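Local coordinates for protein biphenyl 2,3-Dioxygenase Beta Subunit (Sphingobium yanoikuyae, PDB 2GBW) that is the beta subunit of a ring-hydroxylating enzyme named biphenyl 2,3-dioxygenase and probably contributes to its dioxygenase activity, at residues 110-124 and 135-147. Sequence-based numbering, arbitrary orientation.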
ATOM      1  N   GLU B 110     -36.750  19.002  -6.395  1.00 42.73           N
ATOM      2  CA  GLU B 110     -37.209  20.372  -6.752  1.00 43.88           C
ATOM      3  C   GLU B 110     -37.190  21.233  -5.481  1.00 45.29           C
ATOM      4  O   GLU B 110     -37.827  20.880  -4.468  1.00 47.93           O
ATOM      5  CB  GLU B 110     -38.619  20.326  -7.370  1.00 44.90           C
ATOM      6  CG  GLU B 110     -38.735  19.608  -8.755  1.00 44.99           C
ATOM      7  CD  GLU B 110     -38.119  20.392  -9.955  1.00 48.95           C
ATOM      8  OE1 GLU B 110     -37.924  21.634  -9.862  1.00 47.28           O
ATOM      9  OE2 GLU B 110     -37.891  19.767 -11.034  1.00 49.60           O
ATOM     10  N   ALA B 111     -36.517  22.372  -5.512  1.00 45.81           N
ATOM     11  CA  ALA B 111     -36.156  23.052  -4.249  1.00 46.28           C
ATOM     12  C   ALA B 111     -36.862  24.382  -4.079  1.00 47.23           C
ATOM     13  O   ALA B 111     -36.691  25.071  -3.072  1.00 48.53           O
ATOM     14  CB  ALA B 111     -34.681  23.257  -4.172  1.00 47.38           C
ATOM     15  N   GLY B 112     -37.623  24.768  -5.076  1.00 46.96           N
ATOM     16  CA  GLY B 112     -38.295  26.045  -5.053  1.00 46.30           C
ATOM     17  C   GLY B 112     -37.581  27.069  -5.907  1.00 46.05           C
ATOM     18  O   GLY B 112     -36.351  26.996  -6.097  1.00 44.85           O
ATOM     19  N   ASN B 113     -38.372  28.020  -6.414  1.00 45.70           N
ATOM     20  CA  ASN B 113     -37.898  29.012  -7.375  1.00 46.13           C
ATOM     21  C   ASN B 113     -37.282  28.398  -8.661  1.00 46.50           C
ATOM     22  O   ASN B 113     -36.397  28.997  -9.276  1.00 48.07           O
ATOM     23  CB  ASN B 113     -36.862  29.933  -6.696  1.00 45.93           C
ATOM     24  CG  ASN B 113     -36.630  31.204  -7.475  1.00 45.88           C
ATOM     25  OD1 ASN B 113     -37.562  31.716  -8.080  1.00 45.22           O
ATOM     26  ND2 ASN B 113     -35.386  31.704  -7.493  1.00 48.46           N
ATOM     27  N   GLY B 114     -37.716  27.200  -9.042  1.00 45.10           N
ATOM     28  CA  GLY B 114     -37.135  26.501 -10.199  1.00 44.82           C
ATOM     29  C   GLY B 114     -35.753  25.900  -9.960  1.00 44.88           C
ATOM     30  O   GLY B 114     -35.129  25.349 -10.890  1.00 44.04           O
ATOM     31  N   GLU B 115     -35.272  25.975  -8.725  1.00 44.16           N
ATOM     32  CA  GLU B 115     -33.913  25.541  -8.425  1.00 44.35           C
ATOM     33  C   GLU B 115     -33.977  24.091  -8.007  1.00 43.87           C
ATOM     34  O   GLU B 115     -35.059  23.603  -7.634  1.00 44.81           O
ATOM     35  CB  GLU B 115     -33.318  26.398  -7.309  1.00 45.25           C
ATOM     36  CG  GLU B 115     -33.513  27.924  -7.594  1.00 45.79           C
ATOM     37  CD  GLU B 115     -33.099  28.829  -6.425  1.00 46.74           C
ATOM     38  OE1 GLU B 115     -32.927  28.329  -5.277  1.00 50.48           O
ATOM     39  OE2 GLU B 115     -32.926  30.048  -6.658  1.00 48.48           O
ATOM     40  N   LEU B 116     -32.837  23.416  -8.117  1.00 42.42           N
ATOM     41  CA  LEU B 116     -32.734  21.975  -7.868  1.00 42.45           C
ATOM     42  C   LEU B 116     -31.674  21.713  -6.842  1.00 42.07           C
ATOM     43  O   LEU B 116     -30.564  22.232  -6.951  1.00 41.85           O
ATOM     44  CB  LEU B 116     -32.373  21.233  -9.147  1.00 41.23           C
ATOM     45  CG  LEU B 116     -33.406  21.312 -10.261  1.00 44.05           C
ATOM     46  CD1 LEU B 116     -32.714  20.967 -11.553  1.00 44.63           C
ATOM     47  CD2 LEU B 116     -34.529  20.362  -9.901  1.00 42.04           C
ATOM     48  N   ASP B 117     -32.010  20.897  -5.852  1.00 41.97           N
ATOM     49  CA  ASP B 117     -31.041  20.394  -4.908  1.00 42.15           C
ATOM     50  C   ASP B 117     -30.643  19.032  -5.401  1.00 41.86           C
ATOM     51  O   ASP B 117     -31.487  18.146  -5.562  1.00 40.92           O
ATOM     52  CB  ASP B 117     -31.619  20.253  -3.500  1.00 43.83           C
ATOM     53  CG  ASP B 117     -31.918  21.597  -2.838  1.00 47.83           C
ATOM     54  OD1 ASP B 117     -31.137  22.539  -3.024  1.00 54.30           O
ATOM     55  OD2 ASP B 117     -32.927  21.689  -2.104  1.00 52.87           O
ATOM     56  N   VAL B 118     -29.343  18.857  -5.580  1.00 40.17           N
ATOM     57  CA  VAL B 118     -28.758  17.636  -6.163  1.00 40.18           C
ATOM     58  C   VAL B 118     -27.622  17.038  -5.333  1.00 39.00           C
ATOM     59  O   VAL B 118     -26.561  17.660  -5.091  1.00 38.11           O
ATOM     60  CB  VAL B 118     -28.289  17.873  -7.621  1.00 39.07           C
ATOM     61  CG1 VAL B 118     -27.940  16.524  -8.307  1.00 39.16           C
ATOM     62  CG2 VAL B 118     -29.352  18.671  -8.414  1.00 40.82           C
ATOM     63  N   LEU B 119     -27.835  15.792  -4.924  1.00 39.39           N
ATOM     64  CA  LEU B 119     -26.854  14.983  -4.225  1.00 39.39           C
ATOM     65  C   LEU B 119     -26.170  14.021  -5.211  1.00 39.36           C
ATOM     66  O   LEU B 119     -26.788  13.457  -6.103  1.00 38.05           O
ATOM     67  CB  LEU B 119     -27.528  14.177  -3.129  1.00 39.85           C
ATOM     68  CG  LEU B 119     -28.338  14.977  -2.110  1.00 40.26           C
ATOM     69  CD1 LEU B 119     -29.199  14.011  -1.278  1.00 41.06           C
ATOM     70  CD2 LEU B 119     -27.389  15.788  -1.254  1.00 42.93           C
ATOM     71  N   SER B 120     -24.885  13.797  -5.023  1.00 38.16           N
ATOM     72  CA  SER B 120     -24.177  12.772  -5.792  1.00 39.69           C
ATOM     73  C   SER B 120     -22.936  12.277  -5.008  1.00 38.64           C
ATOM     74  O   SER B 120     -22.399  13.001  -4.153  1.00 40.49           O
ATOM     75  CB  SER B 120     -23.821  13.318  -7.177  1.00 40.65           C
ATOM     76  OG  SER B 120     -23.011  14.470  -7.047  1.00 44.69           O
ATOM     77  N   ASN B 121     -22.482  11.055  -5.320  1.00 37.91           N
ATOM     78  CA  ASN B 121     -21.255  10.460  -4.818  1.00 37.36           C
ATOM     79  C   ASN B 121     -20.169  10.554  -5.920  1.00 38.00           C
ATOM     80  O   ASN B 121     -20.462  10.283  -7.124  1.00 39.71           O
ATOM     81  CB  ASN B 121     -21.434   8.956  -4.545  1.00 37.22           C
ATOM     82  CG  ASN B 121     -22.298   8.649  -3.354  1.00 33.45           C
ATOM     83  OD1 ASN B 121     -22.545   9.517  -2.509  1.00 36.27           O
ATOM     84  ND2 ASN B 121     -22.724   7.395  -3.247  1.00 35.64           N
ATOM     85  N   ILE B 122     -18.943  10.918  -5.542  1.00 38.32           N
ATOM     86  CA  ILE B 122     -17.902  11.065  -6.541  1.00 39.14           C
ATOM     87  C   ILE B 122     -16.705  10.274  -6.148  1.00 38.02           C
ATOM     88  O   ILE B 122     -16.280  10.328  -4.986  1.00 38.25           O
ATOM     89  CB  ILE B 122     -17.497  12.525  -6.799  1.00 40.39           C
ATOM     90  CG1 ILE B 122     -18.694  13.409  -7.018  1.00 42.48           C
ATOM     91  CG2 ILE B 122     -16.641  12.617  -8.063  1.00 40.57           C
ATOM     92  CD1 ILE B 122     -18.380  14.857  -7.051  1.00 43.79           C
ATOM     93  N   LEU B 123     -16.194   9.501  -7.081  1.00 38.97           N
ATOM     94  CA  LEU B 123     -14.924   8.803  -6.934  1.00 39.14           C
ATOM     95  C   LEU B 123     -13.975   9.345  -8.003  1.00 39.36           C
ATOM     96  O   LEU B 123     -14.274   9.328  -9.195  1.00 38.92           O
ATOM     97  CB  LEU B 123     -15.130   7.284  -7.152  1.00 41.32           C
ATOM     98  CG  LEU B 123     -13.911   6.348  -7.159  1.00 41.95           C
ATOM     99  CD1 LEU B 123     -13.099   6.384  -5.869  1.00 43.80           C
ATOM    100  CD2 LEU B 123     -14.402   4.900  -7.475  1.00 43.34           C
ATOM    101  N   VAL B 124     -12.808   9.786  -7.557  1.00 38.69           N
ATOM    102  CA  VAL B 124     -11.832  10.470  -8.425  1.00 40.09           C
ATOM    103  C   VAL B 124     -10.543   9.705  -8.372  1.00 41.04           C
ATOM    104  O   VAL B 124      -9.983   9.515  -7.293  1.00 40.54           O
ATOM    105  CB  VAL B 124     -11.507  11.933  -7.983  1.00 41.14           C
ATOM    106  CG1 VAL B 124     -10.486  12.548  -8.974  1.00 40.64           C
ATOM    107  CG2 VAL B 124     -12.789  12.783  -7.901  1.00 41.10           C
ATOM    108  N   VAL B 135      -6.441   8.296  -4.976  1.00 39.67           N
ATOM    109  CA  VAL B 135      -7.907   8.087  -5.095  1.00 38.55           C
ATOM    110  C   VAL B 135      -8.647   8.869  -4.049  1.00 38.63           C
ATOM    111  O   VAL B 135      -8.252   8.859  -2.880  1.00 38.84           O
ATOM    112  CB  VAL B 135      -8.238   6.625  -4.944  1.00 39.04           C
ATOM    113  CG1 VAL B 135      -9.817   6.406  -5.123  1.00 38.73           C
ATOM    114  CG2 VAL B 135      -7.416   5.782  -5.937  1.00 43.48           C
ATOM    115  N   HIS B 136      -9.739   9.538  -4.438  1.00 38.20           N
ATOM    116  CA  HIS B 136     -10.511  10.360  -3.505  1.00 38.74           C
ATOM    117  C   HIS B 136     -11.975  10.007  -3.627  1.00 38.34           C
ATOM    118  O   HIS B 136     -12.463   9.718  -4.728  1.00 39.87           O
ATOM    119  CB  HIS B 136     -10.357  11.856  -3.797  1.00 37.33           C
ATOM    120  CG  HIS B 136      -8.954  12.343  -3.733  1.00 38.68           C
ATOM    121  ND1 HIS B 136      -8.371  12.847  -2.577  1.00 39.12           N
ATOM    122  CD2 HIS B 136      -8.008  12.377  -4.687  1.00 38.94           C
ATOM    123  CE1 HIS B 136      -7.133  13.216  -2.861  1.00 40.66           C
ATOM    124  NE2 HIS B 136      -6.868  12.884  -4.112  1.00 39.39           N
ATOM    125  N   THR B 137     -12.680  10.034  -2.513  1.00 38.37           N
ATOM    126  CA  THR B 137     -14.125   9.961  -2.533  1.00 40.04           C
ATOM    127  C   THR B 137     -14.706  11.112  -1.786  1.00 40.44           C
ATOM    128  O   THR B 137     -14.161  11.546  -0.748  1.00 40.26           O
ATOM    129  CB  THR B 137     -14.694   8.642  -2.036  1.00 40.37           C
ATOM    130  OG1 THR B 137     -14.336   8.439  -0.667  1.00 41.44           O
ATOM    131  CG2 THR B 137     -14.143   7.511  -2.879  1.00 42.42           C
ATOM    132  N   LEU B 138     -15.789  11.621  -2.377  1.00 40.01           N
ATOM    133  CA  LEU B 138     -16.504  12.805  -1.887  1.00 41.46           C
ATOM    134  C   LEU B 138     -18.023  12.696  -2.082  1.00 40.95           C
ATOM    135  O   LEU B 138     -18.500  12.020  -3.020  1.00 40.54           O
ATOM    136  CB  LEU B 138     -16.078  14.075  -2.672  1.00 42.78           C
ATOM    137  CG  LEU B 138     -14.632  14.543  -2.813  1.00 47.35           C
ATOM    138  CD1 LEU B 138     -14.100  13.927  -4.111  1.00 47.49           C
ATOM    139  CD2 LEU B 138     -14.454  16.106  -2.835  1.00 44.47           C
ATOM    140  N   GLY B 139     -18.753  13.383  -1.210  1.00 39.97           N
ATOM    141  CA  GLY B 139     -20.182  13.716  -1.436  1.00 39.55           C
ATOM    142  C   GLY B 139     -20.224  15.121  -2.029  1.00 39.03           C
ATOM    143  O   GLY B 139     -19.399  16.015  -1.731  1.00 39.74           O
ATOM    144  N   ARG B 140     -21.147  15.331  -2.933  1.00 39.04           N
ATOM    145  CA  ARG B 140     -21.339  16.611  -3.537  1.00 39.63           C
ATOM    146  C   ARG B 140     -22.805  17.020  -3.289  1.00 39.74           C
ATOM    147  O   ARG B 140     -23.727  16.222  -3.466  1.00 40.09           O
ATOM    148  CB  ARG B 140     -21.040  16.542  -5.030  1.00 39.44           C
ATOM    149  CG  ARG B 140     -21.339  17.853  -5.742  1.00 39.77           C
ATOM    150  CD  ARG B 140     -20.749  17.907  -7.132  1.00 41.83           C
ATOM    151  NE  ARG B 140     -21.368  16.919  -8.018  1.00 42.26           N
ATOM    152  CZ  ARG B 140     -20.994  16.684  -9.267  1.00 44.42           C
ATOM    153  NH1 ARG B 140     -20.032  17.385  -9.814  1.00 46.08           N
ATOM    154  NH2 ARG B 140     -21.627  15.757  -9.988  1.00 46.15           N
ATOM    155  N   GLU B 141     -22.997  18.261  -2.859  1.00 39.79           N
ATOM    156  CA  GLU B 141     -24.315  18.825  -2.613  1.00 40.29           C
ATOM    157  C   GLU B 141     -24.366  20.110  -3.450  1.00 39.70           C
ATOM    158  O   GLU B 141     -23.670  21.072  -3.120  1.00 40.48           O
ATOM    159  CB  GLU B 141     -24.536  19.082  -1.120  1.00 40.82           C
ATOM    160  CG  GLU B 141     -24.478  17.809  -0.282  1.00 44.58           C
ATOM    161  CD  GLU B 141     -24.499  18.021   1.231  1.00 45.07           C
ATOM    162  OE1 GLU B 141     -24.528  19.179   1.726  1.00 44.37           O
ATOM    163  OE2 GLU B 141     -24.497  16.971   1.932  1.00 52.37           O
ATOM    164  N   ASP B 142     -25.142  20.083  -4.551  1.00 39.52           N
ATOM    165  CA  ASP B 142     -25.299  21.243  -5.485  1.00 38.97           C
ATOM    166  C   ASP B 142     -26.674  21.852  -5.366  1.00 38.92           C
ATOM    167  O   ASP B 142     -27.651  21.146  -5.092  1.00 36.05           O
ATOM    168  CB  ASP B 142     -25.140  20.814  -6.957  1.00 38.69           C
ATOM    169  CG  ASP B 142     -23.705  20.483  -7.375  1.00 42.32           C
ATOM    170  OD1 ASP B 142     -22.726  20.847  -6.670  1.00 39.77           O
ATOM    171  OD2 ASP B 142     -23.564  19.885  -8.489  1.00 46.90           O
ATOM    172  N   LYS B 143     -26.751  23.157  -5.645  1.00 38.88           N
ATOM    173  CA  LYS B 143     -27.962  23.828  -6.087  1.00 40.48           C
ATOM    174  C   LYS B 143     -27.698  24.201  -7.529  1.00 40.44           C
ATOM    175  O   LYS B 143     -26.690  24.870  -7.830  1.00 40.93           O
ATOM    176  CB  LYS B 143     -28.225  25.101  -5.313  1.00 41.27           C
ATOM    177  CG  LYS B 143     -28.380  24.944  -3.784  1.00 43.64           C
ATOM    178  CD  LYS B 143     -29.482  25.872  -3.246  1.00 45.53           C
ATOM    179  CE  LYS B 143     -30.897  25.369  -3.592  1.00 48.01           C
ATOM    180  NZ  LYS B 143     -31.974  26.418  -3.705  1.00 51.43           N
ATOM    181  N   LEU B 144     -28.562  23.744  -8.423  1.00 40.49           N
ATOM    182  CA  LEU B 144     -28.487  24.079  -9.845  1.00 40.58           C
ATOM    183  C   LEU B 144     -29.685  24.906 -10.251  1.00 40.97           C
ATOM    184  O   LEU B 144     -30.759  24.801  -9.645  1.00 41.33           O
ATOM    185  CB  LEU B 144     -28.541  22.817 -10.684  1.00 40.50           C
ATOM    186  CG  LEU B 144     -27.546  21.671 -10.451  1.00 39.70           C
ATOM    187  CD1 LEU B 144     -27.868  20.612 -11.469  1.00 36.74           C
ATOM    188  CD2 LEU B 144     -26.084  22.077 -10.597  1.00 37.86           C
ATOM    189  N   ARG B 145     -29.526  25.719 -11.287  1.00 40.48           N
ATOM    190  CA  ARG B 145     -30.704  26.277 -11.954  1.00 42.02           C
ATOM    191  C   ARG B 145     -30.620  26.024 -13.442  1.00 43.10           C
ATOM    192  O   ARG B 145     -29.551  25.837 -14.016  1.00 41.04           O
ATOM    193  CB  ARG B 145     -30.855  27.767 -11.697  1.00 42.63           C
ATOM    194  CG  ARG B 145     -29.661  28.576 -12.173  1.00 43.25           C
ATOM    195  CD  ARG B 145     -29.985  30.080 -12.194  1.00 40.66           C
ATOM    196  NE  ARG B 145     -29.908  30.624 -10.841  1.00 37.88           N
ATOM    197  CZ  ARG B 145     -28.821  31.135 -10.264  1.00 39.53           C
ATOM    198  NH1 ARG B 145     -27.656  31.215 -10.911  1.00 40.53           N
ATOM    199  NH2 ARG B 145     -28.895  31.574  -9.015  1.00 40.59           N
ATOM    200  N   ARG B 146     -31.789  26.019 -14.054  1.00 44.51           N
ATOM    201  CA  ARG B 146     -31.924  25.881 -15.484  1.00 48.09           C
ATOM    202  C   ARG B 146     -31.314  27.084 -16.184  1.00 48.99           C
ATOM    203  O   ARG B 146     -31.504  28.223 -15.766  1.00 48.14           O
ATOM    204  CB  ARG B 146     -33.397  25.756 -15.861  1.00 48.70           C
ATOM    205  CG  ARG B 146     -33.933  24.335 -15.720  1.00 51.02           C
ATOM    206  CD  ARG B 146     -34.678  24.122 -14.394  1.00 55.06           C
ATOM    207  NE  ARG B 146     -35.306  22.789 -14.319  1.00 55.20           N
ATOM    208  CZ  ARG B 146     -36.025  22.346 -13.288  1.00 54.67           C
ATOM    209  NH1 ARG B 146     -36.250  23.126 -12.233  1.00 55.14           N
ATOM    210  NH2 ARG B 146     -36.520  21.115 -13.313  1.00 55.55           N
ATOM    211  N   ASP B 147     -30.547  26.802 -17.228  1.00 50.34           N
ATOM    212  CA  ASP B 147     -29.912  27.826 -18.021  1.00 51.07           C
ATOM    213  C   ASP B 147     -29.990  27.398 -19.487  1.00 51.82           C
ATOM    214  O   ASP B 147     -29.282  26.500 -19.926  1.00 52.05           O
ATOM    215  CB  ASP B 147     -28.468  28.013 -17.560  1.00 51.85           C
ATOM    216  CG  ASP B 147     -27.819  29.220 -18.206  1.00 53.77           C
ATOM    217  OD1 ASP B 147     -28.109  30.376 -17.786  1.00 54.72           O
ATOM    218  OD2 ASP B 147     -27.040  28.992 -19.163  1.00 62.71           O
TER
HETATM  219  O   HOH W   1     -34.182  27.009 -12.637  1.00 43.92           O
HETATM  220  O   HOH W   2     -32.503  30.557  -9.267  1.00 44.49           O
HETATM  221  O   HOH W   3     -30.912  31.827  -6.526  1.00 46.72           O
HETATM  222  O   HOH W   4     -28.381  21.208  -2.245  1.00 47.65           O
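Strands 115-124 and 135-147 pair antiparallel as the two arms of a long beta hairpin in the middle of the curved sheet, between strands 98-112 and 150-160. Ten backbone N-H...O bonds run unbroken through the five hydrogen-bonded pairs from L116-L144 to V124-H136. Near the type I' turn G112-E115, which joins strands 98-112 and 115-128, R146 passes over L116 to E110 on strand 98-112. Its NH1 and NH2 grip E110 end-on, and R146 NH2 lies 3.0 Å from E110 OE2; the carboxylate and guanidinium are nearly coplanar, and both oxygens use syn lone pairs. R146 NH1 also reaches G114 O at 2.8 Å from above the carbonyl plane, while L116 CD1 sits over the centre of one guanidinium face, so the group is held at its edge and on that face. K143, its chain bent at chi2 and chi3, brings NZ within 2.7 Å of E115 OE1, nearly in line with the C-O bond. E115 OE2 takes N113 ND2 and two waters that lead to R145.

Farther along, S120 OG (chi1 59°) accepts R140 NE at 3.1 Å; I122 CD1 lies over one face of that guanidinium, displaced toward its rim, and R140 NH1 forms a salt bridge with the C-terminal carboxylate of C174. On this side of the sheet L116 and V118 touch I16 of helix 10-28, and H136, which binds zinc in a structure of this protein but carries none here, is hydrogen-bonded through NE2 to D167. On the other side, L123 CD1 presses tightly on T137 CG2 (3.4 Å), and N121 is hydrogen-bonded by ND2 to Y101 O and by OD1 to R100 NH1 of a second subunit. A long, curved hairpin between helix and subunit interface is consistent with the NTF2-like alpha+beta fold of dioxygenase beta subunits.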